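Long-range contacts in beta-galactosidase (Bacillus circulans, PDB 4MAD), which probably hydrolyses terminal non-reducing beta-D-galactose residues in beta-D-galactosides, as a member of glycosyl hydrolase family 35: residues M38-T43 / V63-A68; V101-G106 / G161-L166. All coordinates share one frame; numbering follows the deposited sequence.

In the fold
Both contacts belong to the closed eight-stranded parallel barrel of the family 35 enzyme. Following the chain from the N terminus, strand 34-38 leads into residues 38-43; after helix 48-58 the chain returns as strand 62-66, and interaction 1 closes that loop. Strand 100-104 comes next, and interaction 2 closes a longer excursion, through helix 135-152, when strand 163-167 arrives beside it. The two loops follow in series, neither nested nor crossed. Their inner strands, 62-66 and 100-104, are themselves neighbours: Val-63 O lies 3.0 Å from Ile-102 N and Thr-65 O 3.0 Å from Arg-104 N, both probable hydrogen bonds. Together the contacts tie the first four barrel strands side by side.

Interaction 1 (M38-T43 / V63-A68); sequences MHYFRT and VETYVA
Tyr-40 reaches past the end of strand 62-66 to Ala-68, at the N-cap position before helix 69-72, whose backbone N-H its OH accepts at 3.2 Å and 160°; the OH is also hydrogen-bonded to His-72 NE2. CG sits between the backbone N and the carbonyl carbon (chi1 53°), a turn that brings the ring edge against the backbone: CE2 lies 3.2 Å from Tyr-66 O. The same carbonyl takes the Thr-65 hydroxyl on a lone pair in its plane, OG1 to O 2.8 Å. Phe-41 presents one face to Ala-68, whose CB stands 4.0 Å from the ring centroid, close to the normal; His-39 CB packs on the opposite face. The side chains of His-39 and Tyr-66 run side by side, their rings oblique with planes at 49°. A phenylalanine in place of Tyr-40 would probably leave the Ala-68 N-H and His-72 NE2 without this partner. One backbone bond crosses here, Met-38 N to Glu-64 O at 3.0 Å. Tyr-66 OH is hydrogen-bonded to Asn-170, and its side chain comes within about 3 Å of that of Glu-247, the predicted nucleophile. The contact thus joins the 3-10 turn after the first barrel strand to the second, with helices 48-58 and 87-97 packed on Met-38.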
loop_
_atom_site.group_PDB
_atom_site.type_symbol
_atom_site.label_atom_id
_atom_site.label_comp_id
_atom_site.label_asym_id
_atom_site.label_seq_id
_atom_site.Cartn_x
_atom_site.Cartn_y
_atom_site.Cartn_z
ATOM N N MET A 38 -1.600 -13.135 1.327
ATOM C CA MET A 38 -0.966 -12.644 0.147
ATOM C C MET A 38 -1.926 -11.711 -0.593
ATOM O O MET A 38 -3.023 -12.052 -0.822
ATOM C CB MET A 38 -0.559 -13.779 -0.772
ATOM C CG MET A 38 -0.005 -13.328 -2.049
ATOM S SD MET A 38 0.405 -14.665 -3.212
ATOM C CE MET A 38 0.824 -13.687 -4.627
ATOM N N HIS A 39 -1.455 -10.550 -0.954
ATOM C CA HIS A 39 -2.306 -9.573 -1.613
ATOM C C HIS A 39 -2.079 -9.543 -3.115
ATOM O O HIS A 39 -0.998 -9.318 -3.553
ATOM C CB HIS A 39 -1.965 -8.209 -1.079
ATOM C CG HIS A 39 -2.180 -8.054 0.379
ATOM N ND1 HIS A 39 -2.933 -8.926 1.119
ATOM C CD2 HIS A 39 -1.698 -7.141 1.252
ATOM C CE1 HIS A 39 -2.927 -8.544 2.377
ATOM N NE2 HIS A 39 -2.162 -7.482 2.483
ATOM N N TYR A 40 -3.114 -9.745 -3.893
ATOM C CA TYR A 40 -2.909 -9.836 -5.319
ATOM C C TYR A 40 -2.228 -8.562 -5.825
ATOM O O TYR A 40 -1.507 -8.593 -6.757
ATOM C CB TYR A 40 -4.209 -10.112 -6.088
ATOM C CG TYR A 40 -5.293 -9.158 -5.778
ATOM C CD1 TYR A 40 -5.576 -8.127 -6.611
ATOM C CD2 TYR A 40 -6.023 -9.296 -4.670
ATOM C CE1 TYR A 40 -6.545 -7.208 -6.299
ATOM C CE2 TYR A 40 -7.021 -8.396 -4.353
ATOM C CZ TYR A 40 -7.268 -7.324 -5.166
ATOM O OH TYR A 40 -8.227 -6.431 -4.869
ATOM N N PHE A 41 -2.512 -7.459 -5.162
ATOM C CA PHE A 41 -2.157 -6.134 -5.665
ATOM C C PHE A 41 -0.735 -5.789 -5.373
ATOM O O PHE A 41 -0.279 -4.751 -5.735
ATOM C CB PHE A 41 -3.102 -5.068 -5.187
ATOM C CG PHE A 41 -3.452 -5.126 -3.720
ATOM C CD1 PHE A 41 -2.710 -4.436 -2.807
ATOM C CD2 PHE A 41 -4.522 -5.855 -3.263
ATOM C CE1 PHE A 41 -3.069 -4.428 -1.531
ATOM C CE2 PHE A 41 -4.838 -5.858 -1.975
ATOM C CZ PHE A 41 -4.106 -5.152 -1.114
ATOM N N ARG A 42 -0.063 -6.709 -4.725
ATOM C CA ARG A 42 1.309 -6.510 -4.327
ATOM C C ARG A 42 2.364 -7.387 -5.047
ATOM O O ARG A 42 3.489 -7.296 -4.752
ATOM C CB ARG A 42 1.425 -6.606 -2.828
ATOM C CG ARG A 42 0.964 -5.356 -2.142
ATOM C CD ARG A 42 0.915 -5.454 -0.641
ATOM N NE ARG A 42 1.070 -4.183 0.021
ATOM C CZ ARG A 42 0.362 -3.751 1.056
ATOM N NH1 ARG A 42 -0.551 -4.514 1.589
ATOM N NH2 ARG A 42 0.631 -2.573 1.580
ATOM N N THR A 43 1.934 -8.223 -5.990
ATOM C CA THR A 43 2.838 -9.019 -6.796
ATOM C C THR A 43 2.371 -8.984 -8.254
ATOM O O THR A 43 1.243 -9.013 -8.485
ATOM C CB THR A 43 2.914 -10.441 -6.248
ATOM O OG1 THR A 43 3.529 -10.403 -4.971
ATOM C CG2 THR A 43 3.656 -11.337 -7.191
ATOM N N VAL A 63 -5.382 -19.284 1.498
ATOM C CA VAL A 63 -4.750 -18.007 1.248
ATOM C C VAL A 63 -5.809 -16.930 1.508
ATOM O O VAL A 63 -6.945 -17.138 1.283
ATOM C CB VAL A 63 -4.172 -17.840 -0.178
ATOM C CG1 VAL A 63 -5.219 -17.939 -1.222
ATOM C CG2 VAL A 63 -3.454 -16.563 -0.301
ATOM N N GLU A 64 -5.366 -15.802 2.047
ATOM C CA GLU A 64 -6.229 -14.743 2.414
ATOM C C GLU A 64 -5.746 -13.473 1.757
ATOM O O GLU A 64 -4.600 -13.192 1.811
ATOM C CB GLU A 64 -6.245 -14.560 3.923
ATOM C CG GLU A 64 -6.989 -13.381 4.431
ATOM C CD GLU A 64 -6.118 -12.134 4.432
ATOM O OE1 GLU A 64 -5.044 -12.150 5.011
ATOM O OE2 GLU A 64 -6.539 -11.169 3.819
ATOM N N THR A 65 -6.661 -12.724 1.170
ATOM C CA THR A 65 -6.318 -11.453 0.618
ATOM C C THR A 65 -7.345 -10.396 0.948
ATOM O O THR A 65 -8.480 -10.664 0.998
ATOM C CB THR A 65 -6.172 -11.504 -0.900
ATOM O OG1 THR A 65 -5.665 -10.271 -1.392
ATOM C CG2 THR A 65 -7.497 -11.787 -1.526
ATOM N N TYR A 66 -6.886 -9.177 1.139
ATOM C CA TYR A 66 -7.728 -8.017 1.123
ATOM C C TYR A 66 -8.145 -7.706 -0.306
ATOM O O TYR A 66 -7.577 -8.232 -1.205
ATOM C CB TYR A 66 -6.992 -6.791 1.628
ATOM C CG TYR A 66 -6.803 -6.661 3.101
ATOM C CD1 TYR A 66 -7.856 -6.627 3.964
ATOM C CD2 TYR A 66 -5.551 -6.474 3.622
ATOM C CE1 TYR A 66 -7.649 -6.464 5.318
ATOM C CE2 TYR A 66 -5.359 -6.320 4.927
ATOM C CZ TYR A 66 -6.401 -6.306 5.800
ATOM O OH TYR A 66 -6.177 -6.162 7.138
ATOM N N VAL A 67 -9.157 -6.855 -0.460
ATOM C CA VAL A 67 -9.532 -6.259 -1.737
ATOM C C VAL A 67 -9.331 -4.753 -1.680
ATOM O O VAL A 67 -9.856 -4.157 -0.836
ATOM C CB VAL A 67 -11.019 -6.456 -2.074
ATOM C CG1 VAL A 67 -11.297 -5.914 -3.382
ATOM C CG2 VAL A 67 -11.420 -7.927 -2.009
ATOM N N ALA A 68 -8.622 -4.174 -2.639
ATOM C CA ALA A 68 -8.239 -2.794 -2.597
ATOM C C ALA A 68 -9.218 -1.958 -3.435
ATOM O O ALA A 68 -9.120 -1.912 -4.604
ATOM C CB ALA A 68 -6.855 -2.651 -3.124
#

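Interaction 2 (V101-G106 / G161-L166); sequences VIVRPG and GPIIAL
Val-101 N donates to Pro-162 O at 2.9 Å, the shortest of three backbone hydrogen bonds here; the donor stands well above the carbonyl plane rather than on a lone pair. Val-101 O accepts from Ile-164 N at 3.1 Å and also takes a C-H...O contact from Ile-163 CA at 3.4 Å. Farther along, Val-103 N meets Ala-165 O at 3.2 Å, almost straight at 168°. The ladder is uneven between these points: the backbone turns out of the extended region at Ile-164, and the buried Ala-165 N has no partner in the model.

Val-101, Ile-163, Val-103 and Leu-166 share one sheet face. Val-103 CG1 is anti to the backbone N (chi1 179°), which leaves CG2 beside the N and facing Ile-163, whose CD1 it meets at 3.8 Å while the two side chains cross. Val-101 divides its branches, CG2 lying alongside Pro-162 CB at 4.0 Å and CG1 facing Ile-163 CG1 at 4.2 Å. Helix 87-97 packs on Val-101, Pro-162 and Ile-163 at the near end of this face. The other face carries Ile-102 and Ala-165, packed against Phe-199 within the barrel, and beyond them Arg-104 forms a salt bridge with Glu-247, the predicted nucleophile. The short strand segments run parallel, 32° apart, joined by a crossover through helix 135-152; closure of eight such parallel strands in chain order makes this the (beta/alpha)8 TIM barrel of clan GH-A.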
loop_
_atom_site.group_PDB
_atom_site.type_symbol
_atom_site.label_atom_id
_atom_site.label_comp_id
_atom_site.label_asym_id
_atom_site.label_seq_id
_atom_site.Cartn_x
_atom_site.Cartn_y
_atom_site.Cartn_z
ATOM N N VAL A 101 -9.808 -20.092 -0.093
ATOM C CA VAL A 101 -9.635 -18.638 -0.093
ATOM C C VAL A 101 -10.508 -17.858 0.923
ATOM O O VAL A 101 -11.651 -18.065 1.016
ATOM C CB VAL A 101 -9.897 -18.082 -1.478
ATOM C CG1 VAL A 101 -9.823 -16.580 -1.482
ATOM C CG2 VAL A 101 -8.925 -18.647 -2.446
ATOM N N ILE A 102 -9.902 -16.936 1.649
ATOM C CA ILE A 102 -10.609 -16.010 2.500
ATOM C C ILE A 102 -10.430 -14.645 1.852
ATOM O O ILE A 102 -9.372 -14.327 1.460
ATOM C CB ILE A 102 -10.032 -15.978 3.898
ATOM C CG1 ILE A 102 -10.290 -17.299 4.624
ATOM C CG2 ILE A 102 -10.633 -14.891 4.695
ATOM C CD1 ILE A 102 -9.635 -17.427 5.928
ATOM N N VAL A 103 -11.510 -13.906 1.713
ATOM C CA VAL A 103 -11.486 -12.592 1.108
ATOM C C VAL A 103 -11.872 -11.594 2.193
ATOM O O VAL A 103 -12.786 -11.818 2.901
ATOM C CB VAL A 103 -12.466 -12.483 -0.014
ATOM C CG1 VAL A 103 -12.446 -11.140 -0.592
ATOM C CG2 VAL A 103 -12.150 -13.413 -1.044
ATOM N N ARG A 104 -11.219 -10.517 2.204
ATOM C CA ARG A 104 -11.396 -9.558 3.238
ATOM C C ARG A 104 -11.737 -8.214 2.557
ATOM O O ARG A 104 -10.886 -7.505 2.171
ATOM C CB ARG A 104 -10.145 -9.435 4.111
ATOM C CG ARG A 104 -9.810 -10.691 4.897
ATOM C CD ARG A 104 -8.516 -10.602 5.689
ATOM N NE ARG A 104 -8.581 -9.582 6.732
ATOM C CZ ARG A 104 -7.553 -9.223 7.488
ATOM N NH1 ARG A 104 -6.369 -9.797 7.319
ATOM N NH2 ARG A 104 -7.704 -8.285 8.416
ATOM N N PRO A 105 -12.969 -7.955 2.143
ATOM C CA PRO A 105 -13.355 -6.893 1.220
ATOM C C PRO A 105 -13.446 -5.474 1.814
ATOM O O PRO A 105 -13.725 -4.563 1.098
ATOM C CB PRO A 105 -14.697 -7.352 0.729
ATOM C CG PRO A 105 -15.231 -8.053 1.799
ATOM C CD PRO A 105 -14.131 -8.749 2.499
ATOM N N GLY A 106 -13.118 -5.325 3.074
ATOM C CA GLY A 106 -13.126 -4.029 3.691
ATOM C C GLY A 106 -14.531 -3.499 3.914
ATOM O O GLY A 106 -15.260 -4.122 4.598
ATOM N N GLY A 161 -16.915 -22.396 -5.938
ATOM C CA GLY A 161 -15.640 -21.714 -5.947
ATOM C C GLY A 161 -14.909 -21.888 -4.632
ATOM O O GLY A 161 -15.434 -22.481 -3.761
ATOM N N PRO A 162 -13.720 -21.323 -4.518
ATOM C CA PRO A 162 -12.852 -21.536 -3.376
ATOM C C PRO A 162 -13.031 -20.607 -2.196
ATOM O O PRO A 162 -12.400 -20.787 -1.209
ATOM C CB PRO A 162 -11.485 -21.288 -3.976
ATOM C CG PRO A 162 -11.694 -20.332 -4.965
ATOM C CD PRO A 162 -13.034 -20.546 -5.535
ATOM N N ILE A 163 -13.880 -19.626 -2.340
ATOM C CA ILE A 163 -14.031 -18.653 -1.280
ATOM C C ILE A 163 -14.974 -19.129 -0.200
ATOM O O ILE A 163 -16.159 -19.111 -0.370
ATOM C CB ILE A 163 -14.643 -17.340 -1.791
ATOM C CG1 ILE A 163 -13.794 -16.663 -2.842
ATOM C CG2 ILE A 163 -14.860 -16.432 -0.679
ATOM C CD1 ILE A 163 -14.391 -15.471 -3.399
ATOM N N ILE A 164 -14.408 -19.518 0.913
ATOM C CA ILE A 164 -15.144 -20.015 2.061
ATOM C C ILE A 164 -15.542 -19.030 3.188
ATOM O O ILE A 164 -16.416 -19.287 3.945
ATOM C CB ILE A 164 -14.387 -21.210 2.675
ATOM C CG1 ILE A 164 -13.032 -20.781 3.121
ATOM C CG2 ILE A 164 -14.206 -22.260 1.681
ATOM C CD1 ILE A 164 -12.359 -21.738 3.897
ATOM N N ALA A 165 -14.854 -17.915 3.274
ATOM C CA ALA A 165 -15.172 -16.924 4.266
ATOM C C ALA A 165 -14.840 -15.500 3.855
ATOM O O ALA A 165 -14.014 -15.255 3.076
ATOM C CB ALA A 165 -14.543 -17.237 5.517
ATOM N N LEU A 166 -15.546 -14.590 4.448
ATOM C CA LEU A 166 -15.276 -13.207 4.222
ATOM C C LEU A 166 -15.320 -12.356 5.490
ATOM O O LEU A 166 -16.123 -12.593 6.338
ATOM C CB LEU A 166 -16.272 -12.678 3.232
ATOM C CG LEU A 166 -16.349 -13.328 1.875
ATOM C CD1 LEU A 166 -17.488 -14.271 1.862
ATOM C CD2 LEU A 166 -16.532 -12.308 0.823
#